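Local coordinates for protein dehydrogenase (Chromobacterium violaceum, PDB 3Q2I) that probably uses NAD to oxidise the sugar ring of UDP-N-acetylglucosaminuronic acid, a step toward 2,3-diacetamido-2,3-dideoxy-D-mannuronic acid, at residues R178-E182 against I220-D224; P205-A211 against T227-R233. One frame throughout, in Å; residues are numbered along the deposited sequence.

Contact 1 (R178-E182 against I220-D224); sequences RGTWE and IEVED. With NAI (1,4-dihydronicotinamide adenine dinucleotide), chain B.
The indole of W181 lies against V222, whose CG1 sits over one face of the six-membered ring, 3.9 Å from its centroid. This is a CH-pi contact, and the same methyl also packs on the backbone carbon of T180. E221 crosses the five-membered ring. Its CG makes a second, off-centre CH-pi contact, with the ring and carboxylate planes 43° apart. E221 CG stands between its backbone N and carbonyl carbon (chi1 77°), and the extended chain carries the carboxylate to the start of W181. There W181 N donates to E221 OE1 at 2.9 Å, from above the carboxylate plane. Two waters extend this grip. One links W181 NE1 to E221 OE2, and the other links E182 N to E221 OE1. In return E221 N donates to G179 O at 3.3 Å, and V222 N does so weakly. G179 has positive phi, a backbone shape that suits glycine. E223 OE1 approaches CZ3 and CH2 of W181 obliquely, 3.5 Å from each, while its OE2 is bound by Y339 and F188. Y354 of a neighbouring subunit meets W181 edge-to-face. R178 makes no contact with 220-224, but its NH1 hydrogen-bonds NAI O1N, a phosphate oxygen, at 2.9 Å (152°). Both carboxylate oxygens of E221 thus have donors, which would favour its charged form, and the loop it holds leads directly from the arginine on the cofactor pyrophosphate.

Contact 2 (P205-A211 against T227-R233); sequences PVESVQA and TVSVKWR
K231 O is gripped by two successive amides. E207 N donates to it at 2.8 Å and S208 N at 3.2 Å, both in the carbonyl plane. E207 and S208 therefore both face K231, and this is a classic beta bulge. The side chains of E207 and K231 run alongside each other, pointing the same way. Both have CG anti to the backbone N and stay extended, which brings K231 NZ to E207 OE1 at 2.8 Å in a salt bridge on the syn side. A water links E207 OE2 to R233 NH2. Beyond the bulge the strands form an antiparallel hairpin in the large mixed sheet of the C-terminal alpha/beta domain. S208 with K231 and Q210 with S229 are hydrogen-bonded pairs, while V209 with V230 and A211 with V228 are non-hydrogen-bonded. On the face with V209 and V228, V228 CG2 packs on V209 CB at 3.7 Å, and helix 325-344 covers these valines. At the end away from the hairpin loop, V206 CG2 lies over the five-membered ring of W232, 3.9 Å from its centroid. The indole NE1 is bound by L199 O. R233 N closes the ladder on P205 O with a nearly straight bond (168°). The R233 guanidinium spreads one face over V206 O and gives NH1 to L350 O. On the other sheet face, S208 OG bonds to Y212 OH of a neighbouring subunit, and Q210 OE1 takes R347 NH2.

Overall arrangement
From the N terminus the chain passes the parallel Rossmann sheet and enters the C-terminal domain. It reaches 178-182 in the loop between helices 169-173 and 187-191, then 205-211 at the start of strand 206-214. The turn after that strand holds 220-224, and strand 225-232 brings 227-233 back. Contact 1 closes a loop of 37 residues and contact 2 one of 15. The two cross, because their segments alternate. Contact 2 pairs the hairpin strands. Contact 1 ties the hairpin turn to the loop next to the NAD site. Their centres are about 23 Å apart. Within one chain they do not touch, but P205 and R233 pack against E221 of a neighbouring subunit.

Contact 1 (R178-E182 against I220-D224)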
# COMPACT_ATOMS: atom_id res chain seq x y z
N ARG A 178 26.45 11.35 21.34
CA ARG A 178 25.12 11.53 21.92
C ARG A 178 24.24 12.21 20.87
O ARG A 178 24.69 13.08 20.13
CB ARG A 178 25.20 12.44 23.16
CG ARG A 178 25.88 11.71 24.37
CD ARG A 178 25.94 12.72 25.51
NE ARG A 178 26.68 12.16 26.66
CZ ARG A 178 26.22 11.21 27.46
NH1 ARG A 178 26.99 10.80 28.50
NH2 ARG A 178 25.05 10.61 27.25
N GLY A 179 22.98 11.76 20.84
CA GLY A 179 21.99 12.37 19.95
C GLY A 179 22.04 11.88 18.53
O GLY A 179 21.45 12.49 17.64
N THR A 180 22.74 10.77 18.27
CA THR A 180 22.93 10.22 16.93
C THR A 180 22.18 8.90 16.81
O THR A 180 21.98 8.17 17.81
CB THR A 180 24.43 9.89 16.58
OG1 THR A 180 24.94 8.83 17.43
CG2 THR A 180 25.30 11.11 16.70
N TRP A 181 21.63 8.59 15.62
CA TRP A 181 20.93 7.30 15.51
C TRP A 181 21.91 6.13 15.73
O TRP A 181 21.55 5.09 16.30
CB TRP A 181 20.27 7.10 14.13
CG TRP A 181 19.21 8.07 13.78
CD1 TRP A 181 19.23 9.01 12.77
CD2 TRP A 181 17.94 8.22 14.43
NE1 TRP A 181 18.06 9.75 12.81
CE2 TRP A 181 17.23 9.24 13.76
CE3 TRP A 181 17.31 7.57 15.48
CZ2 TRP A 181 15.95 9.65 14.14
CZ3 TRP A 181 16.05 7.96 15.85
CH2 TRP A 181 15.41 9.02 15.22
N GLU A 182 23.11 6.29 15.18
CA GLU A 182 24.02 5.13 15.07
C GLU A 182 24.49 4.75 16.48
O GLU A 182 24.63 3.55 16.78
CB GLU A 182 25.23 5.44 14.21
CG GLU A 182 26.21 4.27 14.09
CD GLU A 182 27.32 4.49 13.04
OE1 GLU A 182 27.96 3.46 12.71
OE2 GLU A 182 27.49 5.63 12.53
N ILE A 220 19.92 17.93 17.23
CA ILE A 220 20.35 16.55 17.24
C ILE A 220 19.54 15.88 16.12
O ILE A 220 18.58 16.46 15.68
CB ILE A 220 19.99 15.84 18.55
CG1 ILE A 220 18.48 15.96 18.87
CG2 ILE A 220 20.79 16.44 19.71
CD1 ILE A 220 18.10 15.39 20.21
N GLU A 221 19.93 14.69 15.73
CA GLU A 221 19.18 14.05 14.65
C GLU A 221 18.13 13.07 15.16
O GLU A 221 17.18 12.81 14.44
CB GLU A 221 20.15 13.41 13.67
CG GLU A 221 20.67 12.12 14.24
CD GLU A 221 21.51 11.38 13.23
OE1 GLU A 221 22.42 10.64 13.68
OE2 GLU A 221 21.22 11.55 12.00
N VAL A 222 18.24 12.62 16.42
CA VAL A 222 17.24 11.77 17.05
C VAL A 222 16.06 12.53 17.67
O VAL A 222 16.08 13.77 17.76
CB VAL A 222 17.87 10.85 18.15
CG1 VAL A 222 19.03 10.02 17.54
CG2 VAL A 222 18.32 11.71 19.36
N GLU A 223 14.97 11.85 18.02
CA GLU A 223 13.81 12.52 18.59
C GLU A 223 14.05 13.06 19.98
O GLU A 223 14.70 12.38 20.81
CB GLU A 223 12.55 11.63 18.53
CG GLU A 223 12.44 10.52 19.62
CD GLU A 223 13.33 9.31 19.49
OE1 GLU A 223 14.05 9.14 18.49
OE2 GLU A 223 13.34 8.44 20.41
N ASP A 224 13.53 14.26 20.22
CA ASP A 224 13.37 14.74 21.58
C ASP A 224 11.99 14.56 22.16
O ASP A 224 11.78 14.83 23.36
CB ASP A 224 13.90 16.20 21.75
CG ASP A 224 13.18 17.19 20.85
OD1 ASP A 224 11.99 16.96 20.49
OD2 ASP A 224 13.81 18.22 20.54
PA NAI B . 30.08 8.68 28.38
O1A NAI B . 30.23 9.45 27.14
O2A NAI B . 30.13 9.43 29.78
O5B NAI B . 31.11 7.49 28.50
C5B NAI B . 31.86 7.37 27.33
C4B NAI B . 33.07 6.50 27.62
O4B NAI B . 33.37 5.52 26.62
C3B NAI B . 34.07 7.65 27.45
O3B NAI B . 34.95 7.72 28.58
C2B NAI B . 34.71 7.41 26.07
O2B NAI B . 36.03 7.92 25.94
C1B NAI B . 34.67 5.87 26.08
N9A NAI B . 34.88 5.27 24.78
C8A NAI B . 34.30 5.66 23.60
N7A NAI B . 34.68 4.83 22.66
C5A NAI B . 35.44 3.82 23.19
C6A NAI B . 36.12 2.69 22.68
N6A NAI B . 36.07 2.34 21.35
N1A NAI B . 36.83 1.93 23.53
C2A NAI B . 36.89 2.26 24.81
N3A NAI B . 36.29 3.31 25.36
C4A NAI B . 35.57 4.12 24.55
O3 NAI B . 28.67 7.93 28.31
PN NAI B . 27.84 7.31 29.46
O1N NAI B . 26.75 8.24 29.90
O2N NAI B . 28.67 6.68 30.61
O5D NAI B . 26.87 6.21 28.77
C5D NAI B . 27.59 5.01 28.61
C4D NAI B . 26.67 3.85 28.27
O4D NAI B . 25.88 3.64 29.45
C3D NAI B . 25.60 4.16 27.18
O3D NAI B . 25.33 2.93 26.51
C2D NAI B . 24.36 4.55 27.99
O2D NAI B . 23.15 4.21 27.32
C1D NAI B . 24.48 3.68 29.27
N1N NAI B . 23.80 4.26 30.41
C2N NAI B . 22.97 3.52 31.12
C3N NAI B . 22.23 4.03 32.19
C7N NAI B . 21.33 3.17 32.99
O7N NAI B . 20.36 3.56 33.62
N7N NAI B . 21.55 1.83 33.06
C4N NAI B . 22.33 5.42 32.42
C5N NAI B . 23.29 6.13 31.73
C6N NAI B . 24.01 5.55 30.72
O HOH W 1 18.50 12.01 10.90
O HOH W 2 23.96 8.30 13.15

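Contact 2 (P205-A211 against T227-R233)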
# COMPACT_ATOMS: atom_id res chain seq x y z
N PRO A 205 3.04 -9.63 26.03
CA PRO A 205 3.46 -9.55 24.63
C PRO A 205 2.68 -8.48 23.87
O PRO A 205 1.45 -8.47 23.91
CB PRO A 205 3.09 -10.93 24.09
CG PRO A 205 3.15 -11.84 25.34
CD PRO A 205 2.62 -10.98 26.43
N VAL A 206 3.41 -7.66 23.12
CA VAL A 206 2.84 -6.60 22.29
C VAL A 206 2.56 -7.17 20.90
O VAL A 206 3.34 -7.96 20.34
CB VAL A 206 3.80 -5.39 22.23
CG1 VAL A 206 3.35 -4.40 21.11
CG2 VAL A 206 3.92 -4.72 23.63
N GLU A 207 1.43 -6.79 20.34
CA GLU A 207 1.03 -7.18 18.99
C GLU A 207 1.54 -6.18 17.96
O GLU A 207 2.21 -6.57 17.01
CB GLU A 207 -0.50 -7.23 18.88
CG GLU A 207 -0.93 -7.74 17.51
CD GLU A 207 -2.40 -8.04 17.45
OE1 GLU A 207 -3.14 -7.28 16.80
OE2 GLU A 207 -2.83 -8.99 18.12
N SER A 208 1.35 -4.87 18.22
CA SER A 208 1.76 -3.87 17.21
C SER A 208 1.86 -2.50 17.89
O SER A 208 1.31 -2.31 19.01
CB SER A 208 0.81 -3.86 16.00
OG SER A 208 -0.50 -3.40 16.38
N VAL A 209 2.55 -1.59 17.20
CA VAL A 209 2.61 -0.21 17.66
C VAL A 209 2.36 0.72 16.49
O VAL A 209 2.59 0.38 15.32
CB VAL A 209 4.01 0.10 18.26
CG1 VAL A 209 4.29 -0.81 19.47
CG2 VAL A 209 5.12 -0.04 17.20
N GLN A 210 1.97 1.97 16.84
CA GLN A 210 1.87 3.07 15.86
C GLN A 210 2.50 4.30 16.52
O GLN A 210 2.04 4.70 17.59
CB GLN A 210 0.39 3.42 15.63
CG GLN A 210 -0.36 2.26 15.04
CD GLN A 210 -1.88 2.37 15.21
OE1 GLN A 210 -2.63 1.73 14.48
NE2 GLN A 210 -2.34 3.17 16.17
N ALA A 211 3.52 4.90 15.92
CA ALA A 211 4.31 5.91 16.62
C ALA A 211 4.47 7.19 15.81
O ALA A 211 4.37 7.16 14.58
CB ALA A 211 5.65 5.35 17.10
N THR A 227 5.34 9.87 20.75
CA THR A 227 4.19 9.22 21.32
C THR A 227 3.96 7.90 20.57
O THR A 227 4.26 7.82 19.38
CB THR A 227 2.94 10.13 21.31
OG1 THR A 227 1.90 9.49 22.05
CG2 THR A 227 2.44 10.51 19.87
N VAL A 228 3.59 6.87 21.32
CA VAL A 228 3.36 5.58 20.67
C VAL A 228 2.04 5.02 21.15
O VAL A 228 1.84 4.96 22.37
CB VAL A 228 4.49 4.60 20.91
CG1 VAL A 228 4.78 4.39 22.39
CG2 VAL A 228 4.24 3.30 20.15
N SER A 229 1.18 4.60 20.22
CA SER A 229 -0.06 3.84 20.46
C SER A 229 0.36 2.36 20.47
O SER A 229 1.10 1.93 19.56
CB SER A 229 -0.99 4.11 19.22
OG SER A 229 -1.30 5.47 19.14
N VAL A 230 -0.07 1.58 21.49
CA VAL A 230 0.33 0.20 21.62
C VAL A 230 -0.90 -0.71 21.73
O VAL A 230 -1.89 -0.41 22.46
CB VAL A 230 1.13 0.03 22.93
CG1 VAL A 230 1.63 -1.45 23.12
CG2 VAL A 230 2.32 0.97 22.93
N LYS A 231 -0.84 -1.86 21.03
CA LYS A 231 -1.86 -2.90 21.11
C LYS A 231 -1.21 -4.18 21.60
O LYS A 231 -0.25 -4.63 20.97
CB LYS A 231 -2.61 -3.14 19.79
CG LYS A 231 -3.60 -4.33 19.94
CD LYS A 231 -4.29 -4.60 18.62
CE LYS A 231 -5.14 -5.87 18.76
NZ LYS A 231 -5.65 -6.34 17.45
N TRP A 232 -1.70 -4.74 22.71
CA TRP A 232 -1.17 -6.01 23.24
C TRP A 232 -1.93 -7.18 22.64
O TRP A 232 -3.09 -7.04 22.20
CB TRP A 232 -1.27 -5.98 24.80
CG TRP A 232 -0.14 -5.29 25.45
CD1 TRP A 232 1.02 -5.88 25.89
CD2 TRP A 232 -0.02 -3.89 25.78
NE1 TRP A 232 1.84 -4.94 26.44
CE2 TRP A 232 1.25 -3.71 26.38
CE3 TRP A 232 -0.85 -2.78 25.63
CZ2 TRP A 232 1.68 -2.49 26.85
CZ3 TRP A 232 -0.42 -1.57 26.10
CH2 TRP A 232 0.85 -1.42 26.69
N ARG A 233 -1.27 -8.35 22.57
CA ARG A 233 -1.91 -9.55 22.05
C ARG A 233 -3.13 -9.94 22.88
O ARG A 233 -4.04 -10.56 22.35
CB ARG A 233 -0.93 -10.72 22.02
CG ARG A 233 0.31 -10.46 21.18
CD ARG A 233 0.99 -11.81 20.87
NE ARG A 233 2.26 -11.54 20.21
CZ ARG A 233 2.31 -11.24 18.91
NH1 ARG A 233 3.49 -11.02 18.33
NH2 ARG A 233 1.17 -11.13 18.24
O HOH W 3 -1.75 -11.28 18.58
O HOH W 4 -5.06 -9.45 17.18